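Hypothetical protein PH0495 (Pyrococcus horikoshii, PDB 1X3L) catalyses the ATP-dependent phosphorylation of D-glycerate to 2-phosphoglycerate, a magnesium-dependent step in which other nucleotides or pyrophosphate can also donate the phosphate. Local coordinates at residues A[52-57]-A[125-130]; A[76-81]-A[91-96]; A[107-112]-A[137-142]. All coordinates share one frame; numbering follows the deposited sequence.

Interaction 1 of 3, residues A[52-57]-A[125-130]; sequences YVIALG and VFILIS
I54 and I127 lie side by side on one face of two parallel strands, 52-56 and 125-129, whose axes come within 4.6 Å. Followed outward, I54 first meets its neighbour at CB, which rests 3.8 Å from I127 CD1. Its CG1, anti to the carbonyl carbon (chi1 -66°), leans the chain toward V125 and I127. At the tip, I54 CD1 touches two methyls, I127 CD1 at 4.0 Å and V125 CG1 at 4.1 Å. I127 answers with a bent chain: chi2 of -65° swings its CD1 back against I54. Helix 103-118 covers I54 and V125. Strands 52-56 and 125-129 are the two middle strands of a Rossmann-like sheet of order 3-2-1-4-5-6, and between them the connections change sides: helix 60-70 packs on the other face, where A55 CB meets L128 CB at 3.8 Å and V53 CG1 meets L128 CD1 at 3.9 Å. Five backbone bonds join the strands, among them one from L56 N to L128 O. Past the last, from S130 N to L56 O (3.1 Å), both chains leave the strand and turn into loops. G57 sits at phi 133°, where a side chain would press on the carbonyl O of L56 and collide with S130 OG. That hydroxyl is hydrogen-bonded to A59 N, next to K58, which probably binds substrate.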
loop_
_atom_site.group_PDB
_atom_site.type_symbol
_atom_site.label_atom_id
_atom_site.label_comp_id
_atom_site.label_asym_id
_atom_site.label_seq_id
_atom_site.Cartn_x
_atom_site.Cartn_y
_atom_site.Cartn_z
ATOM N N TYR A 52 8.119 -4.688 -22.902
ATOM C CA TYR A 52 7.079 -3.670 -22.888
ATOM C C TYR A 52 6.731 -3.318 -21.446
ATOM O O TYR A 52 6.986 -4.099 -20.527
ATOM C CB TYR A 52 5.836 -4.186 -23.614
ATOM C CG TYR A 52 6.009 -4.313 -25.113
ATOM C CD1 TYR A 52 5.926 -3.191 -25.941
ATOM C CD2 TYR A 52 6.285 -5.549 -25.704
ATOM C CE1 TYR A 52 6.113 -3.295 -27.319
ATOM C CE2 TYR A 52 6.476 -5.664 -27.084
ATOM C CZ TYR A 52 6.389 -4.531 -27.885
ATOM O OH TYR A 52 6.582 -4.628 -29.245
ATOM N N VAL A 53 6.147 -2.143 -21.247
ATOM C CA VAL A 53 5.771 -1.715 -19.907
ATOM C C VAL A 53 4.365 -1.146 -19.844
ATOM O O VAL A 53 3.996 -0.282 -20.634
ATOM C CB VAL A 53 6.733 -0.630 -19.358
ATOM C CG1 VAL A 53 6.178 -0.066 -18.054
ATOM C CG2 VAL A 53 8.116 -1.215 -19.125
ATOM N N ILE A 54 3.581 -1.645 -18.897
ATOM C CA ILE A 54 2.231 -1.156 -18.674
ATOM C C ILE A 54 2.159 -0.831 -17.184
ATOM O O ILE A 54 2.137 -1.735 -16.343
ATOM C CB ILE A 54 1.167 -2.217 -19.017
ATOM C CG1 ILE A 54 1.182 -2.499 -20.524
ATOM C CG2 ILE A 54 -0.213 -1.731 -18.573
ATOM C CD1 ILE A 54 0.236 -3.615 -20.955
ATOM N N ALA A 55 2.141 0.461 -16.867
ATOM C CA ALA A 55 2.097 0.915 -15.483
ATOM C C ALA A 55 0.797 1.638 -15.157
ATOM O O ALA A 55 0.289 2.419 -15.961
ATOM C CB ALA A 55 3.281 1.823 -15.208
ATOM N N LEU A 56 0.271 1.371 -13.967
ATOM C CA LEU A 56 -0.970 1.981 -13.510
ATOM C C LEU A 56 -0.936 2.212 -12.003
ATOM O O LEU A 56 -0.626 1.304 -11.223
ATOM C CB LEU A 56 -2.164 1.087 -13.861
ATOM C CG LEU A 56 -1.994 -0.389 -13.488
ATOM C CD1 LEU A 56 -3.233 -0.894 -12.756
ATOM C CD2 LEU A 56 -1.730 -1.198 -14.752
ATOM N N GLY A 57 -1.271 3.433 -11.599
ATOM C CA GLY A 57 -1.273 3.770 -10.192
ATOM C C GLY A 57 -0.561 5.084 -9.975
ATOM O O GLY A 57 -0.008 5.662 -10.908
ATOM N N VAL A 125 6.343 -8.588 -20.795
ATOM C CA VAL A 125 5.523 -7.422 -20.487
ATOM C C VAL A 125 5.478 -7.159 -18.987
ATOM O O VAL A 125 4.932 -7.957 -18.226
ATOM C CB VAL A 125 4.068 -7.599 -20.980
ATOM C CG1 VAL A 125 3.251 -6.360 -20.635
ATOM C CG2 VAL A 125 4.045 -7.857 -22.484
ATOM N N PHE A 126 6.059 -6.039 -18.568
ATOM C CA PHE A 126 6.058 -5.652 -17.161
ATOM C C PHE A 126 4.741 -4.953 -16.844
ATOM O O PHE A 126 4.331 -4.037 -17.557
ATOM C CB PHE A 126 7.205 -4.676 -16.866
ATOM C CG PHE A 126 8.515 -5.339 -16.566
ATOM C CD1 PHE A 126 8.784 -5.828 -15.293
ATOM C CD2 PHE A 126 9.481 -5.474 -17.555
ATOM C CE1 PHE A 126 9.999 -6.442 -15.006
ATOM C CE2 PHE A 126 10.700 -6.087 -17.281
ATOM C CZ PHE A 126 10.961 -6.571 -16.006
ATOM N N ILE A 127 4.072 -5.393 -15.785
ATOM C CA ILE A 127 2.824 -4.763 -15.357
ATOM C C ILE A 127 3.188 -4.157 -14.003
ATOM O O ILE A 127 3.469 -4.885 -13.054
ATOM C CB ILE A 127 1.694 -5.797 -15.167
ATOM C CG1 ILE A 127 1.491 -6.597 -16.455
ATOM C CG2 ILE A 127 0.400 -5.084 -14.789
ATOM C CD1 ILE A 127 0.991 -5.768 -17.630
ATOM N N LEU A 128 3.208 -2.829 -13.927
ATOM C CA LEU A 128 3.579 -2.128 -12.701
ATOM C C LEU A 128 2.332 -1.564 -12.019
ATOM O O LEU A 128 1.683 -0.649 -12.529
ATOM C CB LEU A 128 4.587 -1.019 -13.042
ATOM C CG LEU A 128 5.764 -1.470 -13.930
ATOM C CD1 LEU A 128 6.731 -0.310 -14.166
ATOM C CD2 LEU A 128 6.503 -2.633 -13.265
ATOM N N ILE A 129 2.007 -2.113 -10.854
ATOM C CA ILE A 129 0.809 -1.711 -10.133
ATOM C C ILE A 129 1.042 -1.009 -8.791
ATOM O O ILE A 129 1.844 -1.450 -7.965
ATOM C CB ILE A 129 -0.095 -2.942 -9.896
ATOM C CG1 ILE A 129 -0.292 -3.699 -11.215
ATOM C CG2 ILE A 129 -1.447 -2.503 -9.337
ATOM C CD1 ILE A 129 -1.080 -5.011 -11.078
ATOM N N SER A 130 0.325 0.093 -8.589
ATOM C CA SER A 130 0.403 0.861 -7.351
ATOM C C SER A 130 -0.990 1.377 -6.998
ATOM O O SER A 130 -1.963 1.064 -7.686
ATOM C CB SER A 130 1.401 2.017 -7.477
ATOM O OG SER A 130 1.172 2.790 -8.641
#

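Interaction 2 of 3, residues A[76-81]-A[91-96]; sequences GVAVTK and IKVIEA
G76 opens the pairing: its O accepts K92 N at 3.1 Å, with the donor 44° out of the carbonyl plane, while the I91 CG2 methyl lies against its backbone, 3.6 Å from G76 C. V77 turns its own N and O to strand 51-56, but its side chain leans to strand 92-96. With CG2 anti to the backbone N and CG1 between N and the carbonyl carbon (chi1 67°), CG2 comes across to I94 CD1 at 3.9 Å. A78 is bound at both ends, its N giving to K92 O at 2.8 Å and its O accepting I94 N; its small CB touches I91 CG2. V79 again pairs with strand 51-56, and its CG1 meets A96 CB at 4.0 Å. T80 repeats the pattern of A78: its N bonds to I94 O, and its O takes A96 N at 2.7 Å. Its hydroxyl reaches back to G57 O. At K81 the carbonyl O lies 3.8 Å from E95 CB, and the E95 carboxylate reaches back to the loop after K81, bonded to G83 N through OE1 and weakly to G85 N through OE2. Strand 92-96 is an outer strand of this parallel sheet. Five backbone hydrogen bonds and a few methyl contacts make the join, while the polar end of E95 probably helps to fix the loop that links the two strands.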
loop_
_atom_site.group_PDB
_atom_site.type_symbol
_atom_site.label_atom_id
_atom_site.label_comp_id
_atom_site.label_asym_id
_atom_site.label_seq_id
_atom_site.Cartn_x
_atom_site.Cartn_y
_atom_site.Cartn_z
ATOM N N GLY A 76 5.483 1.318 -24.236
ATOM C CA GLY A 76 4.621 1.091 -23.095
ATOM C C GLY A 76 3.789 2.307 -22.744
ATOM O O GLY A 76 3.802 3.312 -23.457
ATOM N N VAL A 77 3.054 2.212 -21.644
ATOM C CA VAL A 77 2.219 3.315 -21.187
ATOM C C VAL A 77 2.180 3.348 -19.661
ATOM O O VAL A 77 2.213 2.307 -19.004
ATOM C CB VAL A 77 0.770 3.197 -21.721
ATOM C CG1 VAL A 77 0.071 1.986 -21.110
ATOM C CG2 VAL A 77 -0.002 4.472 -21.408
ATOM N N ALA A 78 2.127 4.554 -19.111
ATOM C CA ALA A 78 2.070 4.752 -17.672
ATOM C C ALA A 78 0.865 5.636 -17.388
ATOM O O ALA A 78 0.801 6.777 -17.851
ATOM C CB ALA A 78 3.353 5.420 -17.184
ATOM N N VAL A 79 -0.096 5.102 -16.643
ATOM C CA VAL A 79 -1.312 5.840 -16.308
ATOM C C VAL A 79 -1.273 6.244 -14.840
ATOM O O VAL A 79 -1.228 5.386 -13.953
ATOM C CB VAL A 79 -2.564 4.979 -16.570
ATOM C CG1 VAL A 79 -3.816 5.842 -16.491
ATOM C CG2 VAL A 79 -2.454 4.307 -17.931
ATOM N N THR A 80 -1.284 7.551 -14.585
ATOM C CA THR A 80 -1.218 8.057 -13.220
ATOM C C THR A 80 -2.152 9.248 -13.002
ATOM O O THR A 80 -2.817 9.704 -13.929
ATOM C CB THR A 80 0.235 8.462 -12.866
ATOM O OG1 THR A 80 0.330 8.746 -11.466
ATOM C CG2 THR A 80 0.660 9.697 -13.660
ATOM N N LYS A 81 -2.200 9.740 -11.767
ATOM C CA LYS A 81 -3.055 10.869 -11.413
ATOM C C LYS A 81 -2.610 12.187 -12.039
ATOM O O LYS A 81 -1.455 12.344 -12.440
ATOM C CB LYS A 81 -3.101 11.037 -9.894
ATOM C CG LYS A 81 -3.883 9.967 -9.162
ATOM C CD LYS A 81 -3.862 10.206 -7.651
ATOM C CE LYS A 81 -4.448 11.567 -7.279
ATOM N NZ LYS A 81 -5.879 11.704 -7.666
ATOM N N ILE A 91 8.247 5.458 -22.721
ATOM C CA ILE A 91 6.923 5.107 -22.232
ATOM C C ILE A 91 6.012 6.328 -22.245
ATOM O O ILE A 91 6.332 7.367 -21.665
ATOM C CB ILE A 91 7.005 4.534 -20.802
ATOM C CG1 ILE A 91 7.902 3.295 -20.805
ATOM C CG2 ILE A 91 5.614 4.188 -20.293
ATOM C CD1 ILE A 91 8.208 2.750 -19.433
ATOM N N LYS A 92 4.874 6.191 -22.920
ATOM C CA LYS A 92 3.909 7.275 -23.025
ATOM C C LYS A 92 3.235 7.472 -21.678
ATOM O O LYS A 92 2.906 6.500 -20.995
ATOM C CB LYS A 92 2.864 6.934 -24.090
ATOM C CG LYS A 92 1.806 8.003 -24.308
ATOM C CD LYS A 92 0.741 7.512 -25.285
ATOM C CE LYS A 92 -0.279 8.595 -25.605
ATOM N NZ LYS A 92 0.323 9.723 -26.375
ATOM N N VAL A 93 3.028 8.728 -21.297
ATOM C CA VAL A 93 2.393 9.034 -20.023
ATOM C C VAL A 93 1.000 9.632 -20.170
ATOM O O VAL A 93 0.784 10.560 -20.952
ATOM C CB VAL A 93 3.255 10.007 -19.189
ATOM C CG1 VAL A 93 2.512 10.399 -17.917
ATOM C CG2 VAL A 93 4.590 9.357 -18.846
ATOM N N ILE A 94 0.060 9.094 -19.401
ATOM C CA ILE A 94 -1.317 9.564 -19.413
ATOM C C ILE A 94 -1.793 9.809 -17.986
ATOM O O ILE A 94 -1.644 8.941 -17.124
ATOM C CB ILE A 94 -2.256 8.528 -20.063
ATOM C CG1 ILE A 94 -1.867 8.322 -21.527
ATOM C CG2 ILE A 94 -3.701 8.991 -19.957
ATOM C CD1 ILE A 94 -2.668 7.245 -22.223
ATOM N N GLU A 95 -2.352 10.989 -17.733
ATOM C CA GLU A 95 -2.866 11.306 -16.405
ATOM C C GLU A 95 -4.374 11.114 -16.461
ATOM O O GLU A 95 -5.034 11.642 -17.354
ATOM C CB GLU A 95 -2.518 12.749 -16.016
ATOM C CG GLU A 95 -1.032 13.067 -16.133
ATOM C CD GLU A 95 -0.660 14.402 -15.508
ATOM O OE1 GLU A 95 -1.482 15.341 -15.569
ATOM O OE2 GLU A 95 0.461 14.517 -14.969
ATOM N N ALA A 96 -4.921 10.353 -15.519
ATOM C CA ALA A 96 -6.350 10.081 -15.521
ATOM C C ALA A 96 -7.056 10.400 -14.214
ATOM O O ALA A 96 -6.431 10.799 -13.237
ATOM C CB ALA A 96 -6.590 8.627 -15.897
#

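Interaction 3 of 3, residues A[107-112]-A[137-142]; sequences LGAKEA and FELPEE
E138 OE2 is gripped by S174 OG and, weakly, by L139 N at 2.7 Å, a bond bent to 125° at the hydrogen; OE1 of the same carboxylate makes a salt bridge with K177. On the other side of the E138 backbone, the chain lies against helix 103-118, where A109 CB is 3.5 Å from E138 O and 3.6 Å from L139 CB. F137 meets the same helix. Its CG is anti to the backbone N (chi1 -166°), which lays the ring against the helix: A109 CB sits over one face, and A112 CB comes to the edge in the ring plane, 3.4 Å from F137 CZ. A leucine at F137 has no flat ring face for A109 CB, and a gap would probably open beside A112. Further along, L139 crosses the K110 chain at about a right angle, its CD1 4.1 Å from K110 CG, with K110 CE and NZ also near this methyl. L139 also packs on I106 and L113 of helix 103-118, while F137 packs on V79 and L56 and A112 meets I54, so that this loop and helix lie together on one face of the parallel sheet.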
loop_
_atom_site.group_PDB
_atom_site.type_symbol
_atom_site.label_atom_id
_atom_site.label_comp_id
_atom_site.label_asym_id
_atom_site.label_seq_id
_atom_site.Cartn_x
_atom_site.Cartn_y
_atom_site.Cartn_z
ATOM N N LEU A 107 -8.821 5.801 -21.870
ATOM C CA LEU A 107 -7.766 5.990 -22.856
ATOM C C LEU A 107 -6.528 5.206 -22.429
ATOM O O LEU A 107 -5.851 4.591 -23.256
ATOM C CB LEU A 107 -7.421 7.477 -22.985
ATOM C CG LEU A 107 -6.264 7.822 -23.928
ATOM C CD1 LEU A 107 -6.569 7.309 -25.335
ATOM C CD2 LEU A 107 -6.048 9.329 -23.943
ATOM N N GLY A 108 -6.237 5.236 -21.133
ATOM C CA GLY A 108 -5.086 4.512 -20.622
ATOM C C GLY A 108 -5.244 3.015 -20.810
ATOM O O GLY A 108 -4.329 2.345 -21.288
ATOM N N ALA A 109 -6.406 2.489 -20.436
ATOM C CA ALA A 109 -6.682 1.063 -20.577
ATOM C C ALA A 109 -6.598 0.646 -22.047
ATOM O O ALA A 109 -6.016 -0.393 -22.375
ATOM C CB ALA A 109 -8.064 0.738 -20.010
ATOM N N LYS A 110 -7.176 1.456 -22.930
ATOM C CA LYS A 110 -7.142 1.157 -24.361
ATOM C C LYS A 110 -5.701 1.133 -24.851
ATOM O O LYS A 110 -5.330 0.287 -25.667
ATOM C CB LYS A 110 -7.932 2.198 -25.155
ATOM C CG LYS A 110 -9.436 2.092 -25.005
ATOM C CD LYS A 110 -10.128 3.141 -25.862
ATOM C CE LYS A 110 -11.636 2.987 -25.825
ATOM N NZ LYS A 110 -12.068 1.689 -26.409
ATOM N N GLU A 111 -4.893 2.066 -24.355
ATOM C CA GLU A 111 -3.485 2.128 -24.727
ATOM C C GLU A 111 -2.786 0.844 -24.292
ATOM O O GLU A 111 -1.942 0.310 -25.013
ATOM C CB GLU A 111 -2.808 3.326 -24.055
ATOM C CG GLU A 111 -3.138 4.662 -24.683
ATOM C CD GLU A 111 -2.427 4.874 -26.008
ATOM O OE1 GLU A 111 -2.587 4.035 -26.921
ATOM O OE2 GLU A 111 -1.705 5.885 -26.134
ATOM N N ALA A 112 -3.140 0.353 -23.107
ATOM C CA ALA A 112 -2.542 -0.871 -22.587
ATOM C C ALA A 112 -2.925 -2.085 -23.439
ATOM O O ALA A 112 -2.085 -2.935 -23.721
ATOM C CB ALA A 112 -2.966 -1.092 -21.139
ATOM N N PHE A 137 -7.173 3.249 -14.147
ATOM C CA PHE A 137 -7.059 2.276 -15.222
ATOM C C PHE A 137 -8.341 1.462 -15.332
ATOM O O PHE A 137 -8.525 0.479 -14.611
ATOM C CB PHE A 137 -5.882 1.355 -14.910
ATOM C CG PHE A 137 -5.436 0.513 -16.057
ATOM C CD1 PHE A 137 -4.653 1.055 -17.071
ATOM C CD2 PHE A 137 -5.750 -0.841 -16.099
ATOM C CE1 PHE A 137 -4.181 0.253 -18.109
ATOM C CE2 PHE A 137 -5.282 -1.648 -17.136
ATOM C CZ PHE A 137 -4.497 -1.100 -18.139
ATOM N N GLU A 138 -9.227 1.870 -16.235
ATOM C CA GLU A 138 -10.490 1.169 -16.401
ATOM C C GLU A 138 -11.057 1.223 -17.812
ATOM O O GLU A 138 -10.907 2.210 -18.532
ATOM C CB GLU A 138 -11.523 1.719 -15.408
ATOM C CG GLU A 138 -12.910 1.094 -15.533
ATOM C CD GLU A 138 -12.884 -0.427 -15.485
ATOM O OE1 GLU A 138 -12.401 -0.991 -14.485
ATOM O OE2 GLU A 138 -13.351 -1.064 -16.448
ATOM N N LEU A 139 -11.708 0.129 -18.192
ATOM C CA LEU A 139 -12.340 -0.014 -19.493
ATOM C C LEU A 139 -13.556 -0.918 -19.296
ATOM O O LEU A 139 -13.419 -2.128 -19.133
ATOM C CB LEU A 139 -11.366 -0.650 -20.491
ATOM C CG LEU A 139 -11.877 -0.808 -21.926
ATOM C CD1 LEU A 139 -12.286 0.554 -22.480
ATOM C CD2 LEU A 139 -10.795 -1.438 -22.791
ATOM N N PRO A 140 -14.763 -0.335 -19.286
ATOM C CA PRO A 140 -16.007 -1.092 -19.104
ATOM C C PRO A 140 -16.234 -2.152 -20.185
ATOM O O PRO A 140 -15.715 -2.037 -21.292
ATOM C CB PRO A 140 -17.081 -0.003 -19.133
ATOM C CG PRO A 140 -16.349 1.209 -18.623
ATOM C CD PRO A 140 -15.039 1.111 -19.361
ATOM N N GLU A 141 -17.002 -3.186 -19.850
ATOM C CA GLU A 141 -17.312 -4.253 -20.795
ATOM C C GLU A 141 -18.189 -3.706 -21.924
ATOM O O GLU A 141 -18.629 -2.556 -21.873
ATOM C CB GLU A 141 -18.023 -5.403 -20.080
ATOM C CG GLU A 141 -17.096 -6.345 -19.311
ATOM C CD GLU A 141 -16.155 -7.127 -20.221
ATOM O OE1 GLU A 141 -16.488 -7.316 -21.412
ATOM O OE2 GLU A 141 -15.085 -7.569 -19.744
ATOM N N GLU A 142 -18.459 -4.531 -22.932
ATOM C CA GLU A 142 -19.247 -4.082 -24.079
ATOM C C GLU A 142 -20.614 -3.480 -23.744
ATOM O O GLU A 142 -21.360 -4.003 -22.917
ATOM C CB GLU A 142 -19.404 -5.220 -25.101
ATOM C CG GLU A 142 -20.502 -6.246 -24.826
ATOM C CD GLU A 142 -20.325 -6.988 -23.518
ATOM O OE1 GLU A 142 -19.163 -7.191 -23.102
ATOM O OE2 GLU A 142 -21.351 -7.383 -22.917
#

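In the fold
All three contacts lie in one Rossmann-like domain. Interactions 1 and 2 share its parallel sheet, where strands 92-96, 75-81, 51-56 and 124-129 follow one another in that order, with centres about 10 Å apart. Both segments of interaction 2 fall between those of interaction 1 in sequence; those of interaction 3 follow interaction 2 and alternate with those of interaction 1. Interaction 3 packs on one face of the sheet, its centre about 14 Å and 12 Å from those of interactions 1 and 2; its helix 103-118 connects strand 92-96 to strand 124-129. G57 and K81 bring interactions 1 and 2 close to K58, the probable substrate-binding lysine; F137 lies about 11 Å from its side chain.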